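PDB 1F56: plantacyanin from Spinacia oleracea, which probably carries single electrons as a small blue copper protein of the phytocyanin family, with its copper ion held in a cupredoxin fold. Local coordinates for residues K17-G22 with I86-K91; L25-I30 with D61-T66; H34-V39 with N70-S75. All blocks are in the same frame, centred on the assembly; numbering follows the deposited sequence.

Interaction 1. Residues K17-G22 with I86-K91; sequences KSFRAG and IAINAK
Two donors grip the backbone oxygen of Phe-19: N of Lys-91 lies 3.2 Å from Phe-19 O, and NH2 of Arg-20 lies 3.1 Å from the same atom. They approach from opposite faces of the carbonyl plane, neither along a lone pair, so the oxygen is clasped between the C-terminal residue and the neighbouring arginine. The Arg-20 chain folds back at its second torsion (chi2 -74°), which brings the guanidinium round to the oxygen with Phe-19 O close to the guanidinium plane. The same NH2 also packs against the aliphatic stem of Lys-91, 3.5 Å from its CG. The lysine chain curls repeatedly, and its ammonium does not touch the guanidinium.

The terminal carboxylate supplies the second tie: N of Ala-21 gives a nearly straight bond (170°) of 2.7 Å to Lys-91 OXT. Lys-91 is thus held by its amide and by its carboxylate at successive points of the 17-22 loop. Beside the direct backbone bond, a water accepts from Phe-19 N and donates to Asn-89 O, adding a bridged link.

Beneath these polar links the Phe-19 ring leans obliquely on Ile-88, with CD1 3.6 Å from CG2, while the methyl of Ala-90 rests 3.7 Å from Ala-21 N. Strand 85-90 is an edge strand of its four-stranded sheet, bonded along its inner side to strand 68-73. The loop leading from strand 2-6 into strand 24-28 presses on it, and Phe-19 fills the join against Leu-25 and the ring of Tyr-3.

Interaction 2. Residues L25-I30 with D61-T66; sequences LVFKYI and DRIKLT
Tyr-29 and Asp-61 meet at the tight end of this contact, where OH of the tyrosine donates to Asp-61 OD2 over a very short 2.5 Å. The carboxylate oxygen sits at the edge of the phenol ring, near its plane, and the two flat groups are turned 48° from each other. With CG of Tyr-29 between the backbone N and the carbonyl carbon (chi1 56°), the ring lies alongside the strand pair and its hydroxyl is brought back to the aspartate. The other carboxylate oxygen, OD1, is bonded to the hydroxyl of Ser-58, so both oxygens of this buried acid have partners and its rotation is fixed.

Strands 25-28 and 61-64 run antiparallel. Leu-25 with Ile-63 and Phe-27 with Asp-61 are hydrogen-bonded pairs: Leu-25 N lies 2.8 Å from Ile-63 O, and Phe-27 N lies 2.9 Å from Asp-61 O. The side chains of these four residues share the inner face. There CE1 of Phe-27 meets CD1 of Ile-63 at 3.9 Å, and CD1 of Leu-25 touches CD2 of Leu-65 at 3.8 Å, the two leucines crossing at about a right angle.

The opposite face is looser and, on the Arg-62 side, exposed to solvent, though Val-26 itself is buried. These two form the non-hydrogen-bonded pair, their chains side by side and pointing the same way. CG2 of Val-26 lies 4.1 Å from Arg-62 CG, and the same methyl sits over the centre of one guanidinium face.

Phe-27 completes the inner layer against Trp-7, Val-36, Ile-86 and Phe-72. Two such sheets closing on an apolar interior make the beta sandwich, or flattened barrel, characteristic of cupredoxins.

Interaction 3. Residues H34-V39 with N70-S75; sequences HNVVAV and NYFICS. With CU1 (copper (I) ion), chain F.
The imidazole of His-34 and the thiolate-bearing Cys-74 meet edge-on: SG lies near the plane of the ring, 3.9 Å from ND1, and the copper ion joins them. Copper is 2.0 Å from His-34 ND1 and 2.2 Å from Cys-74 SG. The ring of Phe-9 packs edge-to-face with the same imidazole, and that of His-79 meets it with the planes about 65° apart. Among the other flat groups, the Phe-72 ring is approached obliquely by CG1 of Val-36, 3.8 Å from its CD2, and the edge of the Tyr-71 ring faces the carbonyl oxygen of Val-39.

Asn-35 braces the cysteine from the second shell. Its CG stands between its own backbone N and carbonyl carbon (chi1 69°), which turns the amide toward Ser-75. Side-chain OD1 accepts from Ser-75 N at 2.9 Å, in the carbonyl plane and on a lone pair, and also lies close to SG, while the backbone N of Asn-35 makes a weak bond of 3.6 Å to Cys-74 SG. An alanine here would remove the amide, and Ser-75 N would probably be left without its acceptor and the backbone just after the cysteine ligand less firmly placed.

A histidine just before one strand and a cysteine just after the strand beside it in the sheet belong to the type 1 copper site of the cupredoxin fold, completed here by His-79 and Met-84. Strands 36-39 and 70-73 run antiparallel, and Val-37 and Ile-73 form a hydrogen-bonded pair through bonds in both directions.

On their face of the sheet, the side chains of Val-39 and Ile-73 cross at about a right angle, CG1 of Val-39 lying 4.0 Å from CG1 of Ile-73. At the far end, a water donates to Val-39 O and accepts from Tyr-71 N.

Overall arrangement
Interaction 3 shares a sheet with one half of interaction 1: strand 85-90 bonds to strand 68-73, with Ile-86 N 2.9 Å from Phe-72 O. Interaction 2 belongs to the facing sheet, its centre about 10 Å from the centre of interaction 3 and about 13 Å from that of interaction 1. CG2 of Val-36, 3.8 Å from CB of Phe-27, and CD1 of Leu-65, 3.8 Å from CG2 of Ile-88, pack the sheets together. Toward the copper, Tyr-29 of interaction 2 brings CE2 to 3.4 Å from His-34 O, the nearest atom of its side chain being about 7 Å from the ion, whereas interaction 1 lies away from the metal site.

Interaction 1. Residues K17-G22 with I86-K91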
ATOM      1  N   LYS A  17       0.895 -14.263   2.796  1.00 29.44           N
ATOM      2  CA  LYS A  17       2.106 -14.162   3.596  1.00 29.67           C
ATOM      3  C   LYS A  17       1.827 -13.458   4.921  1.00 28.89           C
ATOM      4  O   LYS A  17       0.932 -12.612   5.012  1.00 28.41           O
ATOM      5  CB  LYS A  17       3.183 -13.453   2.782  1.00 33.98           C
ATOM      6  CG  LYS A  17       3.550 -14.263   1.535  1.00 42.93           C
ATOM      7  CD  LYS A  17       4.537 -13.569   0.620  1.00 34.87           C
ATOM      8  CE  LYS A  17       4.849 -14.465  -0.576  1.00 34.56           C
ATOM      9  NZ  LYS A  17       5.715 -13.775  -1.577  1.00 52.97           N
ATOM     10  N   SER A  18       2.577 -13.834   5.953  1.00 24.15           N
ATOM     11  CA  SER A  18       2.381 -13.278   7.281  1.00 23.93           C
ATOM     12  C   SER A  18       3.273 -12.083   7.580  1.00 21.96           C
ATOM     13  O   SER A  18       4.476 -12.099   7.312  1.00 22.62           O
ATOM     14  CB  SER A  18       2.610 -14.364   8.344  1.00 30.39           C
ATOM     15  OG  SER A  18       3.978 -14.728   8.425  1.00 46.43           O
ATOM     16  N   PHE A  19       2.675 -11.050   8.162  1.00 20.23           N
ATOM     17  CA  PHE A  19       3.419  -9.845   8.499  1.00 21.26           C
ATOM     18  C   PHE A  19       3.329  -9.547   9.993  1.00 20.19           C
ATOM     19  O   PHE A  19       2.411 -10.014  10.682  1.00 19.68           O
ATOM     20  CB  PHE A  19       2.902  -8.660   7.680  1.00  8.84           C
ATOM     21  CG  PHE A  19       3.123  -8.807   6.193  1.00 26.25           C
ATOM     22  CD1 PHE A  19       2.178  -9.450   5.393  1.00 15.61           C
ATOM     23  CD2 PHE A  19       4.286  -8.301   5.591  1.00 23.22           C
ATOM     24  CE1 PHE A  19       2.386  -9.588   4.010  1.00 16.69           C
ATOM     25  CE2 PHE A  19       4.499  -8.435   4.213  1.00 20.23           C
ATOM     26  CZ  PHE A  19       3.546  -9.081   3.428  1.00 19.71           C
ATOM     27  N   ARG A  20       4.298  -8.780  10.484  1.00 15.31           N
ATOM     28  CA  ARG A  20       4.379  -8.419  11.892  1.00 14.84           C
ATOM     29  C   ARG A  20       4.573  -6.926  12.065  1.00 18.18           C
ATOM     30  O   ARG A  20       5.151  -6.259  11.196  1.00 20.51           O
ATOM     31  CB  ARG A  20       5.552  -9.155  12.548  1.00 14.62           C
ATOM     32  CG  ARG A  20       5.406 -10.673  12.512  1.00 15.48           C
ATOM     33  CD  ARG A  20       4.367 -11.125  13.503  1.00 17.77           C
ATOM     34  NE  ARG A  20       4.287 -12.578  13.625  1.00 32.33           N
ATOM     35  CZ  ARG A  20       3.441 -13.345  12.939  1.00 47.28           C
ATOM     36  NH1 ARG A  20       3.439 -14.659  13.117  1.00 49.62           N
ATOM     37  NH2 ARG A  20       2.588 -12.797  12.079  1.00 43.66           N
ATOM     38  N   ALA A  21       4.093  -6.402  13.187  1.00 18.25           N
ATOM     39  CA  ALA A  21       4.240  -4.978  13.485  1.00 20.59           C
ATOM     40  C   ALA A  21       5.731  -4.663  13.404  1.00 17.85           C
ATOM     41  O   ALA A  21       6.535  -5.468  13.816  1.00 17.12           O
ATOM     42  CB  ALA A  21       3.711  -4.690  14.892  1.00 21.49           C
ATOM     43  N   GLY A  22       6.110  -3.513  12.858  1.00 18.14           N
ATOM     44  CA  GLY A  22       7.531  -3.203  12.778  1.00 13.43           C
ATOM     45  C   GLY A  22       8.173  -3.556  11.438  1.00 15.14           C
ATOM     46  O   GLY A  22       9.200  -2.993  11.085  1.00 14.86           O
ATOM     47  N   ILE A  86      -4.246  -2.781  -1.017  1.00 18.07           N
ATOM     48  CA  ILE A  86      -3.960  -3.929  -0.170  1.00 15.47           C
ATOM     49  C   ILE A  86      -4.200  -3.611   1.287  1.00 18.60           C
ATOM     50  O   ILE A  86      -4.071  -2.463   1.726  1.00 14.49           O
ATOM     51  CB  ILE A  86      -2.507  -4.444  -0.280  1.00 27.29           C
ATOM     52  CG1 ILE A  86      -1.522  -3.305  -0.047  1.00 20.34           C
ATOM     53  CG2 ILE A  86      -2.296  -5.128  -1.611  1.00 44.31           C
ATOM     54  CD1 ILE A  86      -0.067  -3.779   0.013  1.00 28.69           C
ATOM     55  N   ALA A  87      -4.573  -4.650   2.026  1.00 12.69           N
ATOM     56  CA  ALA A  87      -4.825  -4.560   3.447  1.00 17.14           C
ATOM     57  C   ALA A  87      -3.890  -5.603   4.046  1.00 22.51           C
ATOM     58  O   ALA A  87      -3.963  -6.787   3.703  1.00 24.71           O
ATOM     59  CB  ALA A  87      -6.274  -4.901   3.747  1.00 18.41           C
ATOM     60  N   ILE A  88      -2.990  -5.153   4.913  1.00 22.33           N
ATOM     61  CA  ILE A  88      -2.027  -6.033   5.567  1.00 19.42           C
ATOM     62  C   ILE A  88      -2.345  -6.055   7.061  1.00 21.89           C
ATOM     63  O   ILE A  88      -2.539  -4.995   7.663  1.00 17.72           O
ATOM     64  CB  ILE A  88      -0.588  -5.489   5.392  1.00 24.68           C
ATOM     65  CG1 ILE A  88      -0.248  -5.374   3.908  1.00 22.03           C
ATOM     66  CG2 ILE A  88       0.421  -6.379   6.138  1.00 21.71           C
ATOM     67  CD1 ILE A  88      -0.269  -6.685   3.176  1.00 37.91           C
ATOM     68  N   ASN A  89      -2.434  -7.249   7.646  1.00 24.03           N
ATOM     69  CA  ASN A  89      -2.678  -7.381   9.082  1.00 18.30           C
ATOM     70  C   ASN A  89      -1.317  -7.624   9.719  1.00 21.39           C
ATOM     71  O   ASN A  89      -0.734  -8.696   9.561  1.00 20.41           O
ATOM     72  CB  ASN A  89      -3.596  -8.562   9.390  1.00 27.72           C
ATOM     73  CG  ASN A  89      -3.904  -8.693  10.887  1.00 26.31           C
ATOM     74  OD1 ASN A  89      -4.391  -9.722  11.345  1.00 32.20           O
ATOM     75  ND2 ASN A  89      -3.630  -7.647  11.639  1.00 28.13           N
ATOM     76  N   ALA A  90      -0.797  -6.625  10.424  1.00 17.65           N
ATOM     77  CA  ALA A  90       0.502  -6.761  11.066  1.00 21.19           C
ATOM     78  C   ALA A  90       0.280  -7.180  12.521  1.00 25.09           C
ATOM     79  O   ALA A  90      -0.212  -6.392  13.331  1.00 24.98           O
ATOM     80  CB  ALA A  90       1.257  -5.441  11.001  1.00 15.04           C
ATOM     81  N   LYS A  91       0.649  -8.421  12.841  1.00 20.22           N
ATOM     82  CA  LYS A  91       0.468  -8.977  14.180  1.00 25.02           C
ATOM     83  C   LYS A  91       1.533  -8.494  15.168  1.00 25.07           C
ATOM     84  O   LYS A  91       1.240  -8.488  16.375  1.00 34.28           O
ATOM     85  CB  LYS A  91       0.489 -10.506  14.115  1.00 22.91           C
ATOM     86  CG  LYS A  91      -0.345 -11.105  13.004  1.00 27.87           C
ATOM     87  CD  LYS A  91      -1.813 -11.108  13.348  1.00 35.20           C
ATOM     88  CE  LYS A  91      -2.131 -12.227  14.317  1.00 48.21           C
ATOM     89  NZ  LYS A  91      -1.875 -13.557  13.701  1.00 50.93           N
ATOM     90  OXT LYS A  91       2.653  -8.150  14.740  1.00 22.39           O
TER
HETATM   91  O   HOH W   1       0.119 -11.055   8.399  1.00 20.81           O

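Interaction 2. Residues L25-I30 with D61-T66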
ATOM      1  N   LEU A  25       7.840  -2.399   4.554  1.00 13.57           N
ATOM      2  CA  LEU A  25       7.430  -2.810   3.205  1.00 12.59           C
ATOM      3  C   LEU A  25       8.111  -1.852   2.236  1.00 15.22           C
ATOM      4  O   LEU A  25       8.147  -0.638   2.472  1.00 15.52           O
ATOM      5  CB  LEU A  25       5.919  -2.691   3.010  1.00 12.86           C
ATOM      6  CG  LEU A  25       5.021  -3.634   3.826  1.00 30.85           C
ATOM      7  CD1 LEU A  25       3.576  -3.522   3.342  1.00 24.58           C
ATOM      8  CD2 LEU A  25       5.524  -5.059   3.685  1.00 21.69           C
ATOM      9  N   VAL A  26       8.660  -2.380   1.152  1.00 12.18           N
ATOM     10  CA  VAL A  26       9.282  -1.513   0.180  1.00 14.49           C
ATOM     11  C   VAL A  26       8.476  -1.619  -1.106  1.00 18.75           C
ATOM     12  O   VAL A  26       8.527  -2.641  -1.802  1.00 19.44           O
ATOM     13  CB  VAL A  26      10.756  -1.897  -0.099  1.00 12.90           C
ATOM     14  CG1 VAL A  26      11.375  -0.849  -1.053  1.00 16.35           C
ATOM     15  CG2 VAL A  26      11.572  -1.948   1.222  1.00 13.27           C
ATOM     16  N   PHE A  27       7.709  -0.571  -1.406  1.00 16.85           N
ATOM     17  CA  PHE A  27       6.891  -0.542  -2.611  1.00 14.27           C
ATOM     18  C   PHE A  27       7.774  -0.168  -3.801  1.00 17.55           C
ATOM     19  O   PHE A  27       8.357   0.933  -3.859  1.00 15.17           O
ATOM     20  CB  PHE A  27       5.736   0.462  -2.459  1.00 15.49           C
ATOM     21  CG  PHE A  27       4.718   0.059  -1.428  1.00 12.64           C
ATOM     22  CD1 PHE A  27       4.958   0.275  -0.070  1.00 11.89           C
ATOM     23  CD2 PHE A  27       3.532  -0.559  -1.810  1.00 16.63           C
ATOM     24  CE1 PHE A  27       4.032  -0.121   0.894  1.00 19.97           C
ATOM     25  CE2 PHE A  27       2.590  -0.961  -0.852  1.00 10.93           C
ATOM     26  CZ  PHE A  27       2.846  -0.739   0.506  1.00 15.68           C
ATOM     27  N   LYS A  28       7.865  -1.092  -4.753  1.00 19.72           N
ATOM     28  CA  LYS A  28       8.704  -0.898  -5.926  1.00 21.02           C
ATOM     29  C   LYS A  28       7.888  -0.777  -7.194  1.00 20.47           C
ATOM     30  O   LYS A  28       7.005  -1.607  -7.458  1.00 18.82           O
ATOM     31  CB  LYS A  28       9.706  -2.051  -6.050  1.00 26.64           C
ATOM     32  CG  LYS A  28      10.638  -2.158  -4.849  1.00 28.92           C
ATOM     33  CD  LYS A  28      11.893  -2.939  -5.175  1.00 36.42           C
ATOM     34  CE  LYS A  28      12.962  -2.688  -4.128  1.00 40.21           C
ATOM     35  NZ  LYS A  28      14.238  -3.381  -4.444  1.00 46.91           N
ATOM     36  N   TYR A  29       8.191   0.277  -7.959  1.00 15.96           N
ATOM     37  CA  TYR A  29       7.504   0.578  -9.210  1.00 15.29           C
ATOM     38  C   TYR A  29       8.238   1.734  -9.896  1.00 18.60           C
ATOM     39  O   TYR A  29       9.210   2.276  -9.350  1.00 14.74           O
ATOM     40  CB  TYR A  29       6.048   0.977  -8.930  1.00 15.31           C
ATOM     41  CG  TYR A  29       5.929   2.143  -7.965  1.00 15.45           C
ATOM     42  CD1 TYR A  29       5.976   1.942  -6.585  1.00 15.29           C
ATOM     43  CD2 TYR A  29       5.810   3.455  -8.435  1.00 14.55           C
ATOM     44  CE1 TYR A  29       5.907   3.027  -5.692  1.00  9.71           C
ATOM     45  CE2 TYR A  29       5.747   4.547  -7.547  1.00 15.05           C
ATOM     46  CZ  TYR A  29       5.797   4.322  -6.184  1.00 21.69           C
ATOM     47  OH  TYR A  29       5.751   5.390  -5.314  1.00 15.78           O
ATOM     48  N   ILE A  30       7.789   2.117 -11.088  1.00 14.24           N
ATOM     49  CA  ILE A  30       8.453   3.201 -11.804  1.00 14.86           C
ATOM     50  C   ILE A  30       7.887   4.534 -11.335  1.00 22.23           C
ATOM     51  O   ILE A  30       6.676   4.791 -11.427  1.00 18.16           O
ATOM     52  CB  ILE A  30       8.255   3.099 -13.348  1.00 27.60           C
ATOM     53  CG1 ILE A  30       8.975   1.870 -13.902  1.00 21.06           C
ATOM     54  CG2 ILE A  30       8.842   4.331 -14.029  1.00 21.79           C
ATOM     55  CD1 ILE A  30       8.671   1.587 -15.372  1.00 33.35           C
ATOM     56  N   ASP A  61       9.410   3.228  -2.016  1.00 15.64           N
ATOM     57  CA  ASP A  61       8.960   3.788  -0.757  1.00 12.45           C
ATOM     58  C   ASP A  61       9.062   2.791   0.395  1.00 17.20           C
ATOM     59  O   ASP A  61       8.537   1.682   0.308  1.00 13.48           O
ATOM     60  CB  ASP A  61       7.505   4.261  -0.916  1.00 21.46           C
ATOM     61  CG  ASP A  61       7.319   5.164  -2.125  1.00 14.25           C
ATOM     62  OD1 ASP A  61       8.029   6.190  -2.198  1.00 11.71           O
ATOM     63  OD2 ASP A  61       6.489   4.858  -3.008  1.00 18.88           O
ATOM     64  N   ARG A  62       9.745   3.198   1.464  1.00 13.86           N
ATOM     65  CA  ARG A  62       9.917   2.368   2.646  1.00 21.71           C
ATOM     66  C   ARG A  62       8.886   2.786   3.674  1.00 20.11           C
ATOM     67  O   ARG A  62       8.921   3.897   4.180  1.00 20.42           O
ATOM     68  CB  ARG A  62      11.311   2.550   3.248  1.00 24.85           C
ATOM     69  CG  ARG A  62      12.418   1.907   2.453  1.00 33.81           C
ATOM     70  CD  ARG A  62      13.757   2.097   3.138  1.00 43.50           C
ATOM     71  NE  ARG A  62      14.643   0.968   2.875  1.00 62.24           N
ATOM     72  CZ  ARG A  62      14.623  -0.171   3.561  1.00 61.10           C
ATOM     73  NH1 ARG A  62      13.765  -0.330   4.559  1.00 64.74           N
ATOM     74  NH2 ARG A  62      15.451  -1.157   3.237  1.00 66.99           N
ATOM     75  N   ILE A  63       7.973   1.886   3.989  1.00 21.66           N
ATOM     76  CA  ILE A  63       6.939   2.192   4.953  1.00 16.65           C
ATOM     77  C   ILE A  63       6.885   1.118   6.045  1.00 16.67           C
ATOM     78  O   ILE A  63       6.797  -0.076   5.758  1.00 13.88           O
ATOM     79  CB  ILE A  63       5.578   2.273   4.248  1.00 19.24           C
ATOM     80  CG1 ILE A  63       5.652   3.312   3.122  1.00 17.42           C
ATOM     81  CG2 ILE A  63       4.486   2.625   5.253  1.00 16.25           C
ATOM     82  CD1 ILE A  63       4.348   3.488   2.367  1.00 16.68           C
ATOM     83  N   LYS A  64       6.951   1.555   7.299  1.00 15.65           N
ATOM     84  CA  LYS A  64       6.884   0.640   8.428  1.00 14.57           C
ATOM     85  C   LYS A  64       5.430   0.348   8.799  1.00 11.66           C
ATOM     86  O   LYS A  64       4.589   1.239   8.790  1.00 15.95           O
ATOM     87  CB  LYS A  64       7.652   1.234   9.609  1.00 26.43           C
ATOM     88  CG  LYS A  64       9.116   1.523   9.245  1.00 29.94           C
ATOM     89  CD  LYS A  64       9.925   2.026  10.422  1.00 47.57           C
ATOM     90  CE  LYS A  64      11.371   2.270  10.011  1.00 60.05           C
ATOM     91  NZ  LYS A  64      12.180   2.879  11.108  1.00 70.87           N
ATOM     92  N   LEU A  65       5.133  -0.912   9.094  1.00 12.02           N
ATOM     93  CA  LEU A  65       3.782  -1.332   9.463  1.00 12.48           C
ATOM     94  C   LEU A  65       3.495  -1.104  10.943  1.00 16.52           C
ATOM     95  O   LEU A  65       4.375  -1.289  11.770  1.00 17.21           O
ATOM     96  CB  LEU A  65       3.610  -2.814   9.166  1.00 18.05           C
ATOM     97  CG  LEU A  65       3.755  -3.238   7.703  1.00 10.25           C
ATOM     98  CD1 LEU A  65       3.493  -4.745   7.572  1.00 14.83           C
ATOM     99  CD2 LEU A  65       2.766  -2.438   6.861  1.00 19.21           C
ATOM    100  N   THR A  66       2.281  -0.682  11.279  1.00 15.51           N
ATOM    101  CA  THR A  66       1.928  -0.498  12.685  1.00 16.13           C
ATOM    102  C   THR A  66       1.094  -1.720  13.069  1.00 18.56           C
ATOM    103  O   THR A  66       0.513  -2.380  12.200  1.00 20.95           O
ATOM    104  CB  THR A  66       1.094   0.794  12.918  1.00 20.14           C
ATOM    105  OG1 THR A  66      -0.003   0.837  11.989  1.00 15.30           O
ATOM    106  CG2 THR A  66       1.964   2.026  12.751  1.00 23.28           C
TER

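Interaction 3. Residues H34-V39 with N70-S75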
ATOM      1  N   HIS A  34       2.715   5.456 -10.640  1.00 14.88           N
ATOM      2  CA  HIS A  34       1.821   5.108  -9.533  1.00 18.63           C
ATOM      3  C   HIS A  34       2.237   5.913  -8.300  1.00 16.89           C
ATOM      4  O   HIS A  34       3.222   6.656  -8.317  1.00 20.05           O
ATOM      5  CB  HIS A  34       1.957   3.613  -9.147  1.00 10.90           C
ATOM      6  CG  HIS A  34       1.670   2.655 -10.257  1.00  8.01           C
ATOM      7  ND1 HIS A  34       0.393   2.356 -10.672  1.00 13.15           N
ATOM      8  CD2 HIS A  34       2.501   1.942 -11.055  1.00 13.74           C
ATOM      9  CE1 HIS A  34       0.445   1.509 -11.685  1.00 16.81           C
ATOM     10  NE2 HIS A  34       1.713   1.243 -11.939  1.00 14.93           N
ATOM     11  N   ASN A  35       1.472   5.741  -7.234  1.00 16.78           N
ATOM     12  CA  ASN A  35       1.791   6.335  -5.952  1.00 14.67           C
ATOM     13  C   ASN A  35       1.271   5.361  -4.897  1.00 14.36           C
ATOM     14  O   ASN A  35       0.571   4.383  -5.229  1.00 10.61           O
ATOM     15  CB  ASN A  35       1.175   7.737  -5.804  1.00 17.29           C
ATOM     16  CG  ASN A  35      -0.326   7.722  -5.690  1.00 23.62           C
ATOM     17  OD1 ASN A  35      -0.965   6.673  -5.715  1.00 34.52           O
ATOM     18  ND2 ASN A  35      -0.906   8.908  -5.557  1.00 29.28           N
ATOM     19  N   VAL A  36       1.664   5.583  -3.643  1.00 15.01           N
ATOM     20  CA  VAL A  36       1.222   4.752  -2.535  1.00 14.42           C
ATOM     21  C   VAL A  36       0.627   5.690  -1.488  1.00 14.34           C
ATOM     22  O   VAL A  36       1.312   6.555  -0.968  1.00 15.53           O
ATOM     23  CB  VAL A  36       2.384   3.987  -1.888  1.00 20.37           C
ATOM     24  CG1 VAL A  36       1.842   3.075  -0.787  1.00 18.55           C
ATOM     25  CG2 VAL A  36       3.145   3.196  -2.956  1.00 22.14           C
ATOM     26  N   VAL A  37      -0.655   5.524  -1.200  1.00  8.82           N
ATOM     27  CA  VAL A  37      -1.317   6.365  -0.218  1.00 14.24           C
ATOM     28  C   VAL A  37      -1.753   5.470   0.944  1.00 16.25           C
ATOM     29  O   VAL A  37      -2.420   4.458   0.713  1.00 12.45           O
ATOM     30  CB  VAL A  37      -2.563   7.058  -0.837  1.00 14.54           C
ATOM     31  CG1 VAL A  37      -3.145   8.076   0.153  1.00 13.04           C
ATOM     32  CG2 VAL A  37      -2.176   7.754  -2.156  1.00 13.05           C
ATOM     33  N   ALA A  38      -1.354   5.832   2.168  1.00 10.27           N
ATOM     34  CA  ALA A  38      -1.727   5.086   3.370  1.00 15.18           C
ATOM     35  C   ALA A  38      -3.071   5.649   3.793  1.00 14.73           C
ATOM     36  O   ALA A  38      -3.177   6.822   4.146  1.00 15.33           O
ATOM     37  CB  ALA A  38      -0.675   5.296   4.493  1.00  5.11           C
ATOM     38  N   VAL A  39      -4.097   4.811   3.769  1.00 14.36           N
ATOM     39  CA  VAL A  39      -5.448   5.267   4.084  1.00 13.22           C
ATOM     40  C   VAL A  39      -6.052   4.495   5.250  1.00 16.87           C
ATOM     41  O   VAL A  39      -5.409   3.616   5.814  1.00 17.06           O
ATOM     42  CB  VAL A  39      -6.365   5.093   2.833  1.00 14.51           C
ATOM     43  CG1 VAL A  39      -5.769   5.830   1.643  1.00 11.09           C
ATOM     44  CG2 VAL A  39      -6.504   3.608   2.480  1.00 15.51           C
ATOM     45  N   ASN A  70      -3.247  -2.214   8.163  1.00 15.34           N
ATOM     46  CA  ASN A  70      -2.514  -1.197   7.409  1.00 14.66           C
ATOM     47  C   ASN A  70      -3.081  -1.267   5.999  1.00 18.06           C
ATOM     48  O   ASN A  70      -2.975  -2.304   5.341  1.00 18.35           O
ATOM     49  CB  ASN A  70      -1.032  -1.547   7.363  1.00 10.30           C
ATOM     50  CG  ASN A  70      -0.358  -1.447   8.731  1.00 14.23           C
ATOM     51  OD1 ASN A  70       0.277  -0.444   9.049  1.00 13.95           O
ATOM     52  ND2 ASN A  70      -0.499  -2.489   9.541  1.00  5.68           N
ATOM     53  N   TYR A  71      -3.661  -0.169   5.533  1.00 11.61           N
ATOM     54  CA  TYR A  71      -4.287  -0.116   4.210  1.00 13.49           C
ATOM     55  C   TYR A  71      -3.533   0.799   3.264  1.00 16.79           C
ATOM     56  O   TYR A  71      -3.099   1.882   3.658  1.00 11.95           O
ATOM     57  CB  TYR A  71      -5.726   0.414   4.333  1.00 10.72           C
ATOM     58  CG  TYR A  71      -6.623  -0.377   5.255  1.00 15.72           C
ATOM     59  CD1 TYR A  71      -7.166  -1.599   4.852  1.00 13.53           C
ATOM     60  CD2 TYR A  71      -6.926   0.091   6.542  1.00 13.04           C
ATOM     61  CE1 TYR A  71      -7.989  -2.344   5.706  1.00 16.46           C
ATOM     62  CE2 TYR A  71      -7.754  -0.653   7.405  1.00 12.98           C
ATOM     63  CZ  TYR A  71      -8.275  -1.862   6.980  1.00 16.24           C
ATOM     64  OH  TYR A  71      -9.066  -2.602   7.832  1.00 16.21           O
ATOM     65  N   PHE A  72      -3.389   0.376   2.010  1.00 13.08           N
ATOM     66  CA  PHE A  72      -2.694   1.197   1.022  1.00 16.55           C
ATOM     67  C   PHE A  72      -3.424   1.118  -0.313  1.00 15.02           C
ATOM     68  O   PHE A  72      -3.950   0.065  -0.643  1.00 12.44           O
ATOM     69  CB  PHE A  72      -1.254   0.706   0.807  1.00 14.07           C
ATOM     70  CG  PHE A  72      -0.429   0.663   2.052  1.00 19.16           C
ATOM     71  CD1 PHE A  72      -0.423  -0.474   2.857  1.00 20.24           C
ATOM     72  CD2 PHE A  72       0.361   1.753   2.419  1.00 13.91           C
ATOM     73  CE1 PHE A  72       0.365  -0.529   4.012  1.00 19.62           C
ATOM     74  CE2 PHE A  72       1.147   1.700   3.573  1.00 19.41           C
ATOM     75  CZ  PHE A  72       1.147   0.556   4.365  1.00 13.53           C
ATOM     76  N   ILE A  73      -3.465   2.224  -1.064  1.00 12.48           N
ATOM     77  CA  ILE A  73      -4.091   2.229  -2.396  1.00 10.19           C
ATOM     78  C   ILE A  73      -3.253   3.128  -3.298  1.00 11.69           C
ATOM     79  O   ILE A  73      -2.405   3.894  -2.819  1.00 13.28           O
ATOM     80  CB  ILE A  73      -5.559   2.820  -2.390  1.00 17.85           C
ATOM     81  CG1 ILE A  73      -5.541   4.310  -2.011  1.00 17.13           C
ATOM     82  CG2 ILE A  73      -6.452   2.051  -1.413  1.00 16.26           C
ATOM     83  CD1 ILE A  73      -6.918   4.987  -2.073  1.00 15.59           C
ATOM     84  N   CYS A  74      -3.450   3.004  -4.605  1.00 10.46           N
ATOM     85  CA  CYS A  74      -2.790   3.897  -5.555  1.00 12.89           C
ATOM     86  C   CYS A  74      -3.972   4.796  -5.830  1.00 13.66           C
ATOM     87  O   CYS A  74      -5.075   4.298  -6.039  1.00 12.77           O
ATOM     88  CB  CYS A  74      -2.410   3.202  -6.859  1.00 11.41           C
ATOM     89  SG  CYS A  74      -1.776   4.393  -8.077  1.00 14.19           S
ATOM     90  N   SER A  75      -3.774   6.100  -5.837  1.00 12.20           N
ATOM     91  CA  SER A  75      -4.921   6.986  -6.047  1.00 19.97           C
ATOM     92  C   SER A  75      -5.141   7.505  -7.481  1.00 17.20           C
ATOM     93  O   SER A  75      -6.120   8.205  -7.742  1.00 18.90           O
ATOM     94  CB  SER A  75      -4.809   8.175  -5.100  1.00 18.53           C
ATOM     95  OG  SER A  75      -3.665   8.926  -5.454  1.00 18.79           O
TER
HETATM   96 CU   CU1 F  92      -1.260   3.117  -9.759  1.00 21.91          CU
HETATM   97  O   HOH W   2      -3.980   2.146   7.673  1.00 45.70           O